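PDB 4ZXW: C-domain type II peptide synthetase from Streptomyces globisporus, which is a stand-alone (type II) condensation-domain protein of the peptide synthetase family, built on the two-lobed fold of the CoA-dependent acyltransferase clan. Local coordinates for residues H47-W52 with V152-H157; L129-L134 with H156-D161. All blocks are in the same frame, centred on the assembly; numbering follows the deposited sequence.

Interaction 1: H47-W52 with V152-H157; sequences HIVGAW and VLIAHH. With GLC (alpha-D-glucopyranose), chain C; 4T7 ((1R)-1-(naphthalen-2-yl)ethane-1,2-diol), chain E.
The I154 side chain runs fully extended (chi1 -175°, chi2 also trans) and ends at the imidazole of H47, whose chi1 of 41° tucks the ring on the sheet face below the end of the I154 side chain. Strands 47-52 and 152-156 are an antiparallel pair inside the mixed sheet of one lobe of the condensation-domain fold. The result is a CH-pi contact: I154 CD1 lies 3.6 Å from the centroid of the H47 ring, 12° off its normal. S404 holds the ring through ND1, with a weak bond from NE2 to the T127 carbonyl. On the same face V49 CG1 packs 3.6 Å from I154 CG1, and this face meets E125 and L121 of helix 110-126.

Four backbone hydrogen bonds fix the register, two between I48 and A155 and two between G50 and L153; the span from L153 N to G50 O is 2.8 Å. The other face turns to helix 162-179. There the W52 indole folds back over G50, which has no side chain, and its CZ3 meets L153 CD1 at 3.9 Å, the two side chains crossing at about a right angle.

V49 N, pointing away from strand 152-156, donates to O3 of alpha-D-glucopyranose (3.0 Å). Where the second strand has ended, H157 sets one ring face over I48 CB, while its NE2 hydrogen-bonds OAA of (1R)-1-(naphthalen-2-yl)ethane-1,2-diol, which lies in the ring plane, at 2.9 Å.

Interaction 2: L129-L134 with H156-D161; sequences LSVREL and HHTAAD. With 4T7 ((1R)-1-(naphthalen-2-yl)ethane-1,2-diol), chain E.
The HHxxxD signature of condensation domains occupies 156-161, and its first histidine, H156, is the residue that chiefly meets the loop 129-134, mainly through V131 and the carbonyl of L129. V131 CB stands almost squarely above the imidazole, 3.6 Å from the centroid of the H156 ring and 5° off the normal, a CH-pi contact over one face. Its CG2 branch leans toward the ND1 side of the ring and goes on to T158, where it comes within 3.3 Å of OG1. A chi1 of -156° carries the H156 ring toward the loop, and chi2 of -89° turns its CD2 edge to L129, so that H156 CD2 lies 3.1 Å from L129 O, with that oxygen in the ring plane. L129 CD2 packs more loosely, 4.0 Å from H156 N.

The ring is also held at both nitrogens. ND1 of H156 and OG1 of T158 are hydrogen-bonded at 2.9 Å, T158 N adds a weak bond to the same ND1, and NE2 is bonded to the carbonyl of G43. Within the turn, A159 N donates to H156 O at 2.9 Å. Further along, H157 ND1 donates to A160 O (2.8 Å, nearly in the ring plane), which fixes the rotation of the second histidine. D161 is the N-cap of helix 162-179, bonding A164 N, and also forms a salt bridge with R298. On the other side of the contact, S130 OG accepts from R132 N in an ST turn.

Between the two segments the contact is therefore carried by ring-face packing and a C-H edge facing a carbonyl, while hydrogen bonds inside 156-161 and to G43 fix the rotation of H156. That division fits a buried first histidine that shapes the turn from which H157 reaches the bound diol.

In the fold
The centres of interactions 1 and 2 lie 10 Å apart in the same lobe, and they share H156 and H157, where strand 148-156 gives way to the signature turn. Along the chain, 47-52 comes first, then the loop 129-134 between helix 110-126 and strand 137-143, and last the 152-161 stretch that serves both. Strands 137-143, 148-156 and 47-55 are consecutive in one mixed sheet, so interaction 1 lies within the sheet and interaction 2 at and just past the end of strand 148-156. They also touch directly: I48 CG2 is 3.5 Å from A160 O. The sheet and the loop thus both pack against the turn leading into helix 162-179, beside the bound diol.

Interaction 1: H47-W52 with V152-H157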
loop_
_atom_site.group_PDB
_atom_site.type_symbol
_atom_site.label_atom_id
_atom_site.label_comp_id
_atom_site.label_asym_id
_atom_site.label_seq_id
_atom_site.Cartn_x
_atom_site.Cartn_y
_atom_site.Cartn_z
ATOM N N HIS A 47 -4.591 -9.053 -0.920
ATOM C CA HIS A 47 -4.219 -9.024 0.495
ATOM C C HIS A 47 -2.958 -8.192 0.682
ATOM O O HIS A 47 -2.323 -7.771 -0.291
ATOM C CB HIS A 47 -4.021 -10.450 1.059
ATOM C CG HIS A 47 -3.303 -11.392 0.129
ATOM N ND1 HIS A 47 -2.115 -11.073 -0.491
ATOM C CD2 HIS A 47 -3.610 -12.650 -0.282
ATOM C CE1 HIS A 47 -1.720 -12.088 -1.243
ATOM N NE2 HIS A 47 -2.612 -13.054 -1.135
ATOM N N ILE A 48 -2.616 -7.957 1.946
ATOM C CA ILE A 48 -1.456 -7.163 2.313
ATOM C C ILE A 48 -0.738 -7.984 3.390
ATOM O O ILE A 48 -1.399 -8.615 4.221
ATOM C CB ILE A 48 -1.872 -5.764 2.784
ATOM C CG1 ILE A 48 -0.652 -4.941 3.201
ATOM C CG2 ILE A 48 -2.862 -5.867 3.950
ATOM C CD1 ILE A 48 -0.965 -3.473 3.458
ATOM N N VAL A 49 0.600 -8.031 3.329
ATOM C CA VAL A 49 1.413 -8.702 4.345
ATOM C C VAL A 49 2.270 -7.718 5.155
ATOM O O VAL A 49 2.618 -6.641 4.691
ATOM C CB VAL A 49 2.334 -9.774 3.717
ATOM C CG1 VAL A 49 1.522 -10.750 2.938
ATOM C CG2 VAL A 49 3.346 -9.128 2.796
ATOM N N GLY A 50 2.594 -8.132 6.370
ATOM C CA GLY A 50 3.586 -7.489 7.204
ATOM C C GLY A 50 4.437 -8.571 7.866
ATOM O O GLY A 50 3.921 -9.603 8.325
ATOM N N ALA A 51 5.744 -8.357 7.846
ATOM C CA ALA A 51 6.702 -9.259 8.454
ATOM C C ALA A 51 7.541 -8.522 9.502
ATOM O O ALA A 51 8.052 -7.422 9.253
ATOM C CB ALA A 51 7.580 -9.864 7.407
ATOM N N TRP A 52 7.648 -9.129 10.672
ATOM C CA TRP A 52 8.439 -8.608 11.766
ATOM C C TRP A 52 9.454 -9.627 12.227
ATOM O O TRP A 52 9.172 -10.805 12.304
ATOM C CB TRP A 52 7.557 -8.236 12.936
ATOM C CG TRP A 52 6.728 -7.050 12.695
ATOM C CD1 TRP A 52 6.976 -5.800 13.120
ATOM C CD2 TRP A 52 5.498 -6.999 11.968
ATOM N NE1 TRP A 52 5.982 -4.969 12.720
ATOM C CE2 TRP A 52 5.062 -5.680 11.998
ATOM C CE3 TRP A 52 4.731 -7.943 11.282
ATOM C CZ2 TRP A 52 3.884 -5.263 11.364
ATOM C CZ3 TRP A 52 3.551 -7.526 10.656
ATOM C CH2 TRP A 52 3.147 -6.214 10.700
ATOM N N VAL A 152 4.874 -13.383 10.196
ATOM C CA VAL A 152 4.195 -12.931 9.002
ATOM C C VAL A 152 2.693 -12.846 9.231
ATOM O O VAL A 152 2.039 -13.822 9.616
ATOM C CB VAL A 152 4.487 -13.849 7.842
ATOM C CG1 VAL A 152 3.825 -13.316 6.578
ATOM C CG2 VAL A 152 5.998 -13.970 7.634
ATOM N N LEU A 153 2.159 -11.660 9.006
ATOM C CA LEU A 153 0.729 -11.440 9.035
ATOM C C LEU A 153 0.264 -11.097 7.631
ATOM O O LEU A 153 0.922 -10.342 6.893
ATOM C CB LEU A 153 0.363 -10.311 9.994
ATOM C CG LEU A 153 0.924 -10.491 11.410
ATOM C CD1 LEU A 153 0.485 -9.291 12.212
ATOM C CD2 LEU A 153 0.412 -11.748 12.059
ATOM N N ILE A 154 -0.882 -11.658 7.281
ATOM C CA ILE A 154 -1.492 -11.388 5.992
ATOM C C ILE A 154 -2.977 -11.127 6.254
ATOM O O ILE A 154 -3.588 -11.771 7.087
ATOM C CB ILE A 154 -1.226 -12.526 5.005
ATOM C CG1 ILE A 154 -1.759 -12.169 3.632
ATOM C CG2 ILE A 154 -1.856 -13.860 5.494
ATOM C CD1 ILE A 154 -1.449 -13.190 2.576
ATOM N N ALA A 155 -3.506 -10.086 5.623
ATOM C CA ALA A 155 -4.861 -9.623 5.879
ATOM C C ALA A 155 -5.517 -9.256 4.553
ATOM O O ALA A 155 -4.828 -8.818 3.640
ATOM C CB ALA A 155 -4.856 -8.411 6.810
ATOM N N HIS A 156 -6.821 -9.458 4.407
ATOM C CA HIS A 156 -7.440 -9.025 3.148
ATOM C C HIS A 156 -7.318 -7.513 3.067
ATOM O O HIS A 156 -7.519 -6.787 4.056
ATOM C CB HIS A 156 -8.900 -9.456 3.007
ATOM C CG HIS A 156 -9.350 -9.529 1.579
ATOM N ND1 HIS A 156 -9.886 -8.453 0.907
ATOM C CD2 HIS A 156 -9.278 -10.536 0.676
ATOM C CE1 HIS A 156 -10.124 -8.793 -0.344
ATOM N NE2 HIS A 156 -9.770 -10.056 -0.508
ATOM N N HIS A 157 -6.963 -7.030 1.892
ATOM C CA HIS A 157 -6.571 -5.622 1.769
ATOM C C HIS A 157 -7.830 -4.722 1.754
ATOM O O HIS A 157 -7.720 -3.507 1.812
ATOM C CB HIS A 157 -5.681 -5.468 0.525
ATOM C CG HIS A 157 -4.993 -4.146 0.387
ATOM N ND1 HIS A 157 -4.847 -3.249 1.430
ATOM C CD2 HIS A 157 -4.372 -3.587 -0.677
ATOM C CE1 HIS A 157 -4.186 -2.188 1.003
ATOM N NE2 HIS A 157 -3.883 -2.369 -0.273
HETATM C C1 GLC C . 4.213 -3.734 1.436
HETATM C C2 GLC C . 3.209 -4.832 1.772
HETATM C C3 GLC C . 2.727 -5.596 0.546
HETATM C C4 GLC C . 2.225 -4.601 -0.484
HETATM C C5 GLC C . 3.300 -3.542 -0.780
HETATM C C6 GLC C . 2.741 -2.528 -1.789
HETATM O O2 GLC C . 3.817 -5.767 2.649
HETATM O O3 GLC C . 1.644 -6.439 0.961
HETATM O O4 GLC C . 1.870 -5.308 -1.681
HETATM O O5 GLC C . 3.720 -2.869 0.424
HETATM O O6 GLC C . 1.714 -1.773 -1.139
HETATM C CAI 4T7 E . -3.554 -0.480 -6.488
HETATM C CAM 4T7 E . -4.146 -0.068 -7.690
HETATM C CAG 4T7 E . -3.353 0.213 -8.801
HETATM C CAD 4T7 E . -3.938 0.593 -10.016
HETATM C CAC 4T7 E . -5.326 0.690 -10.130
HETATM C CAF 4T7 E . -6.123 0.403 -9.019
HETATM C CAL 4T7 E . -5.531 0.005 -7.806
HETATM C CAH 4T7 E . -6.315 -0.288 -6.687
HETATM C CAE 4T7 E . -5.707 -0.661 -5.490
HETATM C CAK 4T7 E . -4.323 -0.784 -5.359
HETATM C CAN 4T7 E . -3.741 -1.187 -4.083
HETATM O OAB 4T7 E . -2.637 -2.124 -4.182
HETATM C CAJ 4T7 E . -3.238 0.011 -3.256
HETATM O OAA 4T7 E . -2.677 -0.425 -2.003
#

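Interaction 2: L129-L134 with H156-D161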
loop_
_atom_site.group_PDB
_atom_site.type_symbol
_atom_site.label_atom_id
_atom_site.label_comp_id
_atom_site.label_asym_id
_atom_site.label_seq_id
_atom_site.Cartn_x
_atom_site.Cartn_y
_atom_site.Cartn_z
ATOM N N LEU A 129 -6.544 -15.675 0.412
ATOM C CA LEU A 129 -7.283 -15.424 1.636
ATOM C C LEU A 129 -8.628 -14.753 1.286
ATOM O O LEU A 129 -8.693 -13.559 0.914
ATOM C CB LEU A 129 -6.454 -14.567 2.572
ATOM C CG LEU A 129 -7.122 -13.987 3.817
ATOM C CD1 LEU A 129 -7.892 -15.022 4.537
ATOM C CD2 LEU A 129 -6.090 -13.410 4.759
ATOM N N SER A 130 -9.696 -15.536 1.371
ATOM C CA SER A 130 -11.020 -15.127 0.892
ATOM C C SER A 130 -11.605 -14.043 1.766
ATOM O O SER A 130 -11.483 -14.124 2.984
ATOM C CB SER A 130 -11.997 -16.323 0.867
ATOM O OG SER A 130 -13.283 -15.891 0.431
ATOM N N VAL A 131 -12.261 -13.053 1.151
ATOM C CA VAL A 131 -12.981 -12.030 1.904
ATOM C C VAL A 131 -14.387 -12.473 2.265
ATOM O O VAL A 131 -15.068 -11.822 3.081
ATOM C CB VAL A 131 -13.052 -10.689 1.115
ATOM C CG1 VAL A 131 -14.205 -10.663 0.103
ATOM C CG2 VAL A 131 -13.224 -9.563 2.082
ATOM N N ARG A 132 -14.849 -13.546 1.624
ATOM C CA ARG A 132 -16.248 -13.939 1.750
ATOM C C ARG A 132 -16.532 -14.670 3.049
ATOM O O ARG A 132 -17.668 -14.767 3.449
ATOM C CB ARG A 132 -16.661 -14.766 0.545
ATOM C CG ARG A 132 -16.703 -13.872 -0.696
ATOM C CD ARG A 132 -17.395 -14.499 -1.857
ATOM N NE ARG A 132 -16.655 -15.664 -2.329
ATOM C CZ ARG A 132 -15.608 -15.590 -3.149
ATOM N NH1 ARG A 132 -15.001 -16.695 -3.533
ATOM N NH2 ARG A 132 -15.160 -14.413 -3.586
ATOM N N GLU A 133 -15.494 -15.125 3.740
ATOM C CA GLU A 133 -15.675 -15.676 5.086
ATOM C C GLU A 133 -14.386 -15.556 5.886
ATOM O O GLU A 133 -13.304 -15.415 5.332
ATOM C CB GLU A 133 -16.145 -17.144 5.037
ATOM C CG GLU A 133 -15.065 -18.198 4.793
ATOM C CD GLU A 133 -14.608 -18.264 3.362
ATOM O OE1 GLU A 133 -15.478 -18.268 2.461
ATOM O OE2 GLU A 133 -13.375 -18.315 3.139
ATOM N N LEU A 134 -14.523 -15.599 7.197
ATOM C CA LEU A 134 -13.367 -15.640 8.077
ATOM C C LEU A 134 -12.474 -16.828 7.762
ATOM O O LEU A 134 -12.909 -17.799 7.168
ATOM C CB LEU A 134 -13.823 -15.696 9.535
ATOM C CG LEU A 134 -14.828 -14.617 9.955
ATOM C CD1 LEU A 134 -15.012 -14.548 11.470
ATOM C CD2 LEU A 134 -14.425 -13.268 9.419
ATOM N N HIS A 156 -6.821 -9.458 4.407
ATOM C CA HIS A 156 -7.440 -9.025 3.148
ATOM C C HIS A 156 -7.318 -7.513 3.067
ATOM O O HIS A 156 -7.519 -6.787 4.056
ATOM C CB HIS A 156 -8.900 -9.456 3.007
ATOM C CG HIS A 156 -9.350 -9.529 1.579
ATOM N ND1 HIS A 156 -9.886 -8.453 0.907
ATOM C CD2 HIS A 156 -9.278 -10.536 0.676
ATOM C CE1 HIS A 156 -10.124 -8.793 -0.344
ATOM N NE2 HIS A 156 -9.770 -10.056 -0.508
ATOM N N HIS A 157 -6.963 -7.030 1.892
ATOM C CA HIS A 157 -6.571 -5.622 1.769
ATOM C C HIS A 157 -7.830 -4.722 1.754
ATOM O O HIS A 157 -7.720 -3.507 1.812
ATOM C CB HIS A 157 -5.681 -5.468 0.525
ATOM C CG HIS A 157 -4.993 -4.146 0.387
ATOM N ND1 HIS A 157 -4.847 -3.249 1.430
ATOM C CD2 HIS A 157 -4.372 -3.587 -0.677
ATOM C CE1 HIS A 157 -4.186 -2.188 1.003
ATOM N NE2 HIS A 157 -3.883 -2.369 -0.273
ATOM N N THR A 158 -9.023 -5.320 1.686
ATOM C CA THR A 158 -10.275 -4.573 1.937
ATOM C C THR A 158 -10.466 -4.269 3.437
ATOM O O THR A 158 -11.227 -3.351 3.802
ATOM C CB THR A 158 -11.544 -5.334 1.424
ATOM O OG1 THR A 158 -11.711 -6.583 2.135
ATOM C CG2 THR A 158 -11.442 -5.580 -0.058
ATOM N N ALA A 159 -9.788 -5.050 4.288
ATOM C CA ALA A 159 -9.910 -4.956 5.747
ATOM C C ALA A 159 -8.790 -4.144 6.400
ATOM O O ALA A 159 -8.966 -3.626 7.509
ATOM C CB ALA A 159 -9.916 -6.343 6.381
ATOM N N ALA A 160 -7.647 -4.050 5.725
ATOM C CA ALA A 160 -6.457 -3.453 6.319
ATOM C C ALA A 160 -5.568 -2.782 5.292
ATOM O O ALA A 160 -5.330 -3.349 4.220
ATOM C CB ALA A 160 -5.661 -4.530 7.070
ATOM N N ASP A 161 -5.087 -1.570 5.620
ATOM C CA ASP A 161 -3.993 -0.933 4.894
ATOM C C ASP A 161 -2.688 -1.073 5.714
ATOM O O ASP A 161 -2.663 -1.745 6.745
ATOM C CB ASP A 161 -4.307 0.558 4.582
ATOM C CG ASP A 161 -4.644 1.385 5.832
ATOM O OD1 ASP A 161 -4.133 1.076 6.935
ATOM O OD2 ASP A 161 -5.421 2.367 5.712
HETATM C CAI 4T7 E . -3.554 -0.480 -6.488
HETATM C CAM 4T7 E . -4.146 -0.068 -7.690
HETATM C CAG 4T7 E . -3.353 0.213 -8.801
HETATM C CAD 4T7 E . -3.938 0.593 -10.016
HETATM C CAC 4T7 E . -5.326 0.690 -10.130
HETATM C CAF 4T7 E . -6.123 0.403 -9.019
HETATM C CAL 4T7 E . -5.531 0.005 -7.806
HETATM C CAH 4T7 E . -6.315 -0.288 -6.687
HETATM C CAE 4T7 E . -5.707 -0.661 -5.490
HETATM C CAK 4T7 E . -4.323 -0.784 -5.359
HETATM C CAN 4T7 E . -3.741 -1.187 -4.083
HETATM O OAB 4T7 E . -2.637 -2.124 -4.182
HETATM C CAJ 4T7 E . -3.238 0.011 -3.256
HETATM O OAA 4T7 E . -2.677 -0.425 -2.003
#